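Local coordinates for protein dextranase (Pseudarthrobacter oxydans, PDB 6NZS) that catalyses the endohydrolysis of alpha-1,6-glucosidic linkages in dextran, as a member of glycoside hydrolase family 49, at residues A[39-44]-A[94-99]; A[121-126]-A[133-138]. All blocks are in the same frame, centred on the assembly; numbering follows the deposited sequence.

Interaction 1: residues A[39-44]-A[94-99]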
loop_
_atom_site.group_PDB
_atom_site.type_symbol
_atom_site.label_atom_id
_atom_site.label_comp_id
_atom_site.label_asym_id
_atom_site.label_seq_id
_atom_site.Cartn_x
_atom_site.Cartn_y
_atom_site.Cartn_z
ATOM N N LEU A 39 -9.956 12.489 -16.854
ATOM C CA LEU A 39 -9.989 11.158 -17.448
ATOM C C LEU A 39 -11.351 10.879 -18.076
ATOM O O LEU A 39 -12.392 11.189 -17.490
ATOM C CB LEU A 39 -9.678 10.107 -16.378
ATOM C CG LEU A 39 -9.438 8.675 -16.843
ATOM C CD1 LEU A 39 -8.379 8.007 -15.973
ATOM C CD2 LEU A 39 -10.714 7.887 -16.759
ATOM N N GLN A 40 -11.336 10.289 -19.277
ATOM C CA GLN A 40 -12.534 9.770 -19.928
ATOM C C GLN A 40 -12.241 8.363 -20.429
ATOM O O GLN A 40 -11.087 8.015 -20.693
ATOM C CB GLN A 40 -12.976 10.649 -21.103
ATOM C CG GLN A 40 -13.534 12.000 -20.698
ATOM C CD GLN A 40 -13.901 12.854 -21.895
ATOM O OE1 GLN A 40 -13.540 12.535 -23.028
ATOM N NE2 GLN A 40 -14.626 13.942 -21.651
ATOM N N VAL A 41 -13.293 7.545 -20.537
ATOM C CA VAL A 41 -13.165 6.135 -20.896
ATOM C C VAL A 41 -14.197 5.792 -21.959
ATOM O O VAL A 41 -15.371 6.159 -21.839
ATOM C CB VAL A 41 -13.378 5.201 -19.682
ATOM C CG1 VAL A 41 -12.957 3.768 -20.019
ATOM C CG2 VAL A 41 -12.653 5.692 -18.459
ATOM N N ALA A 42 -13.769 5.039 -22.967
ATOM C CA ALA A 42 -14.664 4.545 -24.004
ATOM C C ALA A 42 -14.377 3.075 -24.241
ATOM O O ALA A 42 -13.230 2.638 -24.166
ATOM C CB ALA A 42 -14.424 5.289 -25.315
ATOM N N GLN A 43 -15.425 2.308 -24.546
ATOM C CA GLN A 43 -15.208 0.946 -25.015
ATOM C C GLN A 43 -14.361 0.998 -26.277
ATOM O O GLN A 43 -14.524 1.890 -27.112
ATOM C CB GLN A 43 -16.552 0.283 -25.312
ATOM C CG GLN A 43 -16.504 -1.229 -25.360
ATOM C CD GLN A 43 -17.887 -1.850 -25.356
ATOM O OE1 GLN A 43 -18.491 -2.040 -24.297
ATOM N NE2 GLN A 43 -18.390 -2.182 -26.538
ATOM N N GLU A 44 -13.431 0.048 -26.409
ATOM C CA GLU A 44 -12.414 0.195 -27.449
ATOM C C GLU A 44 -13.016 0.207 -28.852
ATOM O O GLU A 44 -12.459 0.841 -29.757
ATOM C CB GLU A 44 -11.328 -0.872 -27.317
ATOM C CG GLU A 44 -11.827 -2.275 -27.530
ATOM C CD GLU A 44 -11.789 -2.733 -28.972
ATOM O OE1 GLU A 44 -12.204 -3.881 -29.225
ATOM O OE2 GLU A 44 -11.339 -1.942 -29.842
ATOM N N LYS A 94 -14.778 -4.950 -20.794
ATOM C CA LYS A 94 -14.294 -5.126 -22.154
ATOM C C LYS A 94 -13.209 -4.083 -22.358
ATOM O O LYS A 94 -13.226 -3.038 -21.700
ATOM C CB LYS A 94 -15.464 -4.905 -23.127
ATOM C CG LYS A 94 -15.190 -5.108 -24.605
ATOM C CD LYS A 94 -16.533 -5.169 -25.368
ATOM C CE LYS A 94 -16.349 -5.100 -26.875
ATOM N NZ LYS A 94 -15.639 -6.271 -27.438
ATOM N N ASP A 95 -12.261 -4.377 -23.253
ATOM C CA ASP A 95 -11.143 -3.467 -23.512
ATOM C C ASP A 95 -11.648 -2.043 -23.698
ATOM O O ASP A 95 -12.668 -1.810 -24.355
ATOM C CB ASP A 95 -10.423 -3.868 -24.805
ATOM C CG ASP A 95 -9.659 -5.174 -24.697
ATOM O OD1 ASP A 95 -9.847 -5.932 -23.734
ATOM O OD2 ASP A 95 -8.862 -5.449 -25.622
ATOM N N VAL A 96 -10.907 -1.079 -23.138
ATOM C CA VAL A 96 -11.282 0.330 -23.205
ATOM C C VAL A 96 -10.109 1.162 -23.700
ATOM O O VAL A 96 -8.942 0.785 -23.573
ATOM C CB VAL A 96 -11.771 0.900 -21.857
ATOM C CG1 VAL A 96 -13.102 0.272 -21.442
ATOM C CG2 VAL A 96 -10.700 0.718 -20.781
ATOM N N TRP A 97 -10.444 2.318 -24.262
ATOM C CA TRP A 97 -9.487 3.399 -24.466
ATOM C C TRP A 97 -9.719 4.445 -23.385
ATOM O O TRP A 97 -10.845 4.921 -23.209
ATOM C CB TRP A 97 -9.709 4.068 -25.825
ATOM C CG TRP A 97 -9.080 3.380 -27.013
ATOM C CD1 TRP A 97 -9.736 2.759 -28.037
ATOM C CD2 TRP A 97 -7.677 3.280 -27.315
ATOM N NE1 TRP A 97 -8.829 2.269 -28.951
ATOM C CE2 TRP A 97 -7.561 2.577 -28.532
ATOM C CE3 TRP A 97 -6.511 3.714 -26.674
ATOM C CZ2 TRP A 97 -6.323 2.295 -29.119
ATOM C CZ3 TRP A 97 -5.280 3.439 -27.266
ATOM C CH2 TRP A 97 -5.200 2.734 -28.472
ATOM N N VAL A 98 -8.664 4.794 -22.652
ATOM C CA VAL A 98 -8.733 5.796 -21.590
ATOM C C VAL A 98 -7.974 7.030 -22.055
ATOM O O VAL A 98 -6.783 6.939 -22.365
ATOM C CB VAL A 98 -8.136 5.261 -20.282
ATOM C CG1 VAL A 98 -8.240 6.307 -19.209
ATOM C CG2 VAL A 98 -8.860 3.990 -19.856
ATOM N N ASP A 99 -8.656 8.177 -22.111
ATOM C CA ASP A 99 -8.003 9.452 -22.407
ATOM C C ASP A 99 -7.599 10.096 -21.090
ATOM O O ASP A 99 -8.442 10.272 -20.202
ATOM C CB ASP A 99 -8.963 10.411 -23.122
ATOM C CG ASP A 99 -9.411 9.900 -24.471
ATOM O OD1 ASP A 99 -8.544 9.590 -25.306
ATOM O OD2 ASP A 99 -10.634 9.823 -24.695
HETATM O O HOH W 1 -14.629 -5.122 -29.716
HETATM O O HOH W 2 -10.461 1.635 -31.508
#
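Val41 and Leu39, two residues apart on one strand, press their branched side chains against Val96 and Val98, and this apolar side of the two antiparallel strands is where the contact packs tightly. Leu39 holds CG anti to its own N (chi1 -170°), which lays the isobutyl group over Val98, its CG coming 3.6 Å from Val98 CG1. Val41 uses the same first torsion for CG1, which reaches 3.6 Å from CB of Val96. Phe90 covers Val41 and Val98, while Ile188 lies against Leu39 and Val98, burying this side within the domain. Between the strands the main chain pairs regularly: Ala42 and Trp97 exchange two hydrogen bonds, Gln40 and Asp99 two more, and Val41 faces Val98 as a non-hydrogen-bonded pair. Such pairing, with valine and leucine turned inward and Gln40, Ala42, Trp97 and Asp99 on the opposite face, is that of a beta-sandwich strand pair in the Ig-like N-terminal domain of family 49 enzymes. The other side is looser and partly wet. Trp97 offers its CD1 edge, in the ring plane, to the carbonyl of Glu44, with CD1 3.7 Å from Glu44 O, and a water joins that O to Trp97 NE1. A second water links Glu44 OE1 to Lys94 NZ, whose direct separation of 4.6 Å is too long for a salt bridge. Glu44 N still reaches Asp95 O at 2.9 Å, closing the pairing where the strands give way to loop. Alongside, the amide of Gln43 crosses the aliphatic part of Lys94, NE2 being 3.6 Å from Lys94 CE, while its polar atoms bond to Asn45 and Asn9. Shortening Gln43 to an alanine is likely to take away one cover of the Lys94 methylenes and leave Asn9 and Asn45 without their amide partner.

Interaction 2: residues A[121-126]-A[133-138]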
loop_
_atom_site.group_PDB
_atom_site.type_symbol
_atom_site.label_atom_id
_atom_site.label_comp_id
_atom_site.label_asym_id
_atom_site.label_seq_id
_atom_site.Cartn_x
_atom_site.Cartn_y
_atom_site.Cartn_z
ATOM N N TYR A 121 3.349 -3.423 -18.071
ATOM C CA TYR A 121 2.069 -3.240 -18.766
ATOM C C TYR A 121 2.363 -2.418 -20.007
ATOM O O TYR A 121 2.287 -1.185 -20.007
ATOM C CB TYR A 121 1.041 -2.501 -17.917
ATOM C CG TYR A 121 0.721 -3.076 -16.565
ATOM C CD1 TYR A 121 1.107 -4.361 -16.203
ATOM C CD2 TYR A 121 0.007 -2.324 -15.649
ATOM C CE1 TYR A 121 0.810 -4.855 -14.946
ATOM C CE2 TYR A 121 -0.296 -2.809 -14.407
ATOM C CZ TYR A 121 0.101 -4.068 -14.060
ATOM O OH TYR A 121 -0.194 -4.534 -12.811
ATOM N N ASN A 122 2.690 -3.107 -21.085
ATOM C CA ASN A 122 3.050 -2.436 -22.328
ATOM C C ASN A 122 1.789 -2.031 -23.100
ATOM O O ASN A 122 1.562 -2.436 -24.235
ATOM C CB ASN A 122 3.964 -3.359 -23.126
ATOM C CG ASN A 122 4.526 -2.699 -24.367
ATOM O OD1 ASN A 122 4.806 -1.496 -24.374
ATOM N ND2 ASN A 122 4.711 -3.484 -25.424
ATOM N N PHE A 123 0.949 -1.218 -22.450
ATOM C CA PHE A 123 -0.302 -0.792 -23.066
ATOM C C PHE A 123 -0.032 0.059 -24.301
ATOM O O PHE A 123 0.895 0.879 -24.324
ATOM C CB PHE A 123 -1.114 0.074 -22.107
ATOM C CG PHE A 123 -1.590 -0.630 -20.866
ATOM C CD1 PHE A 123 -1.836 -1.992 -20.842
ATOM C CD2 PHE A 123 -1.824 0.106 -19.717
ATOM C CE1 PHE A 123 -2.294 -2.607 -19.668
ATOM C CE2 PHE A 123 -2.280 -0.495 -18.563
ATOM C CZ PHE A 123 -2.520 -1.847 -18.540
ATOM N N GLU A 124 -0.869 -0.121 -25.321
ATOM C CA GLU A 124 -0.842 0.771 -26.473
ATOM C C GLU A 124 -1.192 2.185 -26.025
ATOM O O GLU A 124 -2.131 2.385 -25.247
ATOM C CB GLU A 124 -1.857 0.293 -27.514
ATOM C CG GLU A 124 -2.025 1.235 -28.694
ATOM C CD GLU A 124 -2.737 0.590 -29.874
ATOM O OE1 GLU A 124 -2.866 1.270 -30.918
ATOM O OE2 GLU A 124 -3.162 -0.584 -29.756
ATOM N N LYS A 125 -0.420 3.161 -26.500
ATOM C CA LYS A 125 -0.643 4.570 -26.200
ATOM C C LYS A 125 -0.654 5.354 -27.501
ATOM O O LYS A 125 0.114 5.053 -28.421
ATOM C CB LYS A 125 0.471 5.152 -25.316
ATOM C CG LYS A 125 0.614 4.513 -23.956
ATOM C CD LYS A 125 1.825 5.098 -23.217
ATOM C CE LYS A 125 3.099 4.914 -24.031
ATOM N NZ LYS A 125 4.333 5.269 -23.275
ATOM N N GLN A 126 -1.520 6.363 -27.577
ATOM C CA GLN A 126 -1.610 7.240 -28.740
ATOM C C GLN A 126 -1.664 8.684 -28.266
ATOM O O GLN A 126 -2.395 9.008 -27.328
ATOM C CB GLN A 126 -2.880 6.952 -29.547
ATOM C CG GLN A 126 -2.997 5.520 -30.044
ATOM C CD GLN A 126 -4.138 5.341 -31.019
ATOM O OE1 GLN A 126 -4.936 6.254 -31.235
ATOM N NE2 GLN A 126 -4.242 4.146 -31.595
ATOM N N VAL A 133 -3.179 11.950 -23.850
ATOM C CA VAL A 133 -2.788 10.636 -24.339
ATOM C C VAL A 133 -3.988 9.707 -24.216
ATOM O O VAL A 133 -4.827 9.864 -23.322
ATOM C CB VAL A 133 -1.583 10.098 -23.531
ATOM C CG1 VAL A 133 -1.965 9.866 -22.057
ATOM C CG2 VAL A 133 -1.013 8.836 -24.146
ATOM N N LYS A 134 -4.080 8.751 -25.137
ATOM C CA LYS A 134 -5.081 7.692 -25.099
ATOM C C LYS A 134 -4.362 6.379 -24.818
ATOM O O LYS A 134 -3.382 6.052 -25.494
ATOM C CB LYS A 134 -5.828 7.607 -26.442
ATOM C CG LYS A 134 -7.223 6.979 -26.376
ATOM C CD LYS A 134 -7.863 6.867 -27.772
ATOM C CE LYS A 134 -8.160 8.244 -28.341
ATOM N NZ LYS A 134 -9.396 8.849 -27.754
ATOM N N ILE A 135 -4.836 5.640 -23.814
ATOM C CA ILE A 135 -4.219 4.394 -23.363
ATOM C C ILE A 135 -5.232 3.269 -23.525
ATOM O O ILE A 135 -6.365 3.376 -23.037
ATOM C CB ILE A 135 -3.797 4.494 -21.885
ATOM C CG1 ILE A 135 -2.839 5.662 -21.685
ATOM C CG2 ILE A 135 -3.170 3.187 -21.404
ATOM C CD1 ILE A 135 -2.756 6.109 -20.238
ATOM N N LYS A 136 -4.824 2.178 -24.172
ATOM C CA LYS A 136 -5.709 1.026 -24.328
ATOM C C LYS A 136 -5.488 0.087 -23.151
ATOM O O LYS A 136 -4.404 -0.483 -22.998
ATOM C CB LYS A 136 -5.460 0.300 -25.643
ATOM C CG LYS A 136 -6.483 -0.805 -25.877
ATOM C CD LYS A 136 -6.194 -1.540 -27.170
ATOM C CE LYS A 136 -7.217 -1.200 -28.229
ATOM N NZ LYS A 136 -7.773 -2.446 -28.810
ATOM N N VAL A 137 -6.509 -0.065 -22.314
ATOM C CA VAL A 137 -6.444 -0.958 -21.159
ATOM C C VAL A 137 -7.214 -2.228 -21.517
ATOM O O VAL A 137 -8.445 -2.168 -21.676
ATOM C CB VAL A 137 -7.013 -0.299 -19.894
ATOM C CG1 VAL A 137 -6.864 -1.235 -18.708
ATOM C CG2 VAL A 137 -6.300 1.032 -19.611
ATOM N N PRO A 138 -6.552 -3.361 -21.688
ATOM C CA PRO A 138 -7.283 -4.591 -21.989
ATOM C C PRO A 138 -8.067 -5.038 -20.771
ATOM O O PRO A 138 -7.682 -4.783 -19.622
ATOM C CB PRO A 138 -6.171 -5.591 -22.322
ATOM C CG PRO A 138 -4.982 -5.096 -21.574
ATOM C CD PRO A 138 -5.112 -3.602 -21.483
HETATM O O HOH W 3 -2.946 -2.057 -24.732
#
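The chain runs back antiparallel to itself here, residues 123-126 against 133-138 at 145° end to end, with Gln126 and Lys134 exchanging two backbone hydrogen bonds, Lys125 facing Ile135 as a non-hydrogen-bonded pair, and Lys136 N giving a nearly straight bond (171° at the hydrogen) to Glu124 O. Past that bond the strands part, and a water takes over the bridging: it accepts from Glu124 N and donates to Lys136 O. Phe123 packs against the partner strand here. Its CG stands anti to the carbonyl carbon (chi1 -64°), directing the ring toward the partner segment, where CD2 lies 3.8 Å from CG2 of Ile135 and CE1 meets CD of Pro138 at 3.5 Å, the proline crossing at about a right angle. Tyr121 CB sits 3.6 Å above one face of the ring, offset toward its rim, and Phe146 and Tyr144 make edge-to-face contacts with the same phenylalanine, so the ring itself is buried among aromatic neighbours. Lys125 starts out on the face of Ile135, then bends away at chi3 to bring NZ to the carbonyl of Val114. Glu124, Gln126, Lys134 and Lys136 make up the polar side. Extended beyond CG, Glu124 receives Gln126 NE2 at OE1 over 3.3 Å; the donor comes from above the carboxylate plane, whereas the acceptor lies close to the plane of the amide. Glu124 CB also touches Lys136 CB at 4.1 Å, but the charged ends stay apart, OE2 being 5.1 Å from Lys136 NZ, so any attraction between them is probably modest. With Ile135 and Phe123 on one side and Glu124, Gln126, Lys134 and Lys136 round Trp97 on the other, this is a beta hairpin of the Ig-like N-terminal domain.

Strands 96-102 and 132-137 lie side by side, so interactions 1 and 2 are neighbouring steps across the same part of the Ig-like domain, their centres about 9 Å apart. Both are partly buried, with an apolar core side and a more polar surface side. Interaction 1 pairs strands distant in sequence and packs aliphatic side chains; interaction 2 pairs the arms of a local hairpin and relies on an aromatic ring where the backbones separate. The seam between them is itself bonded: Asp99 OD1 forms a salt bridge with Lys134 NZ at 2.7 Å, and the Trp97 ring packs against Lys134 and Lys136, so the polar face of the hairpin is packed round an aromatic ring of interaction 1.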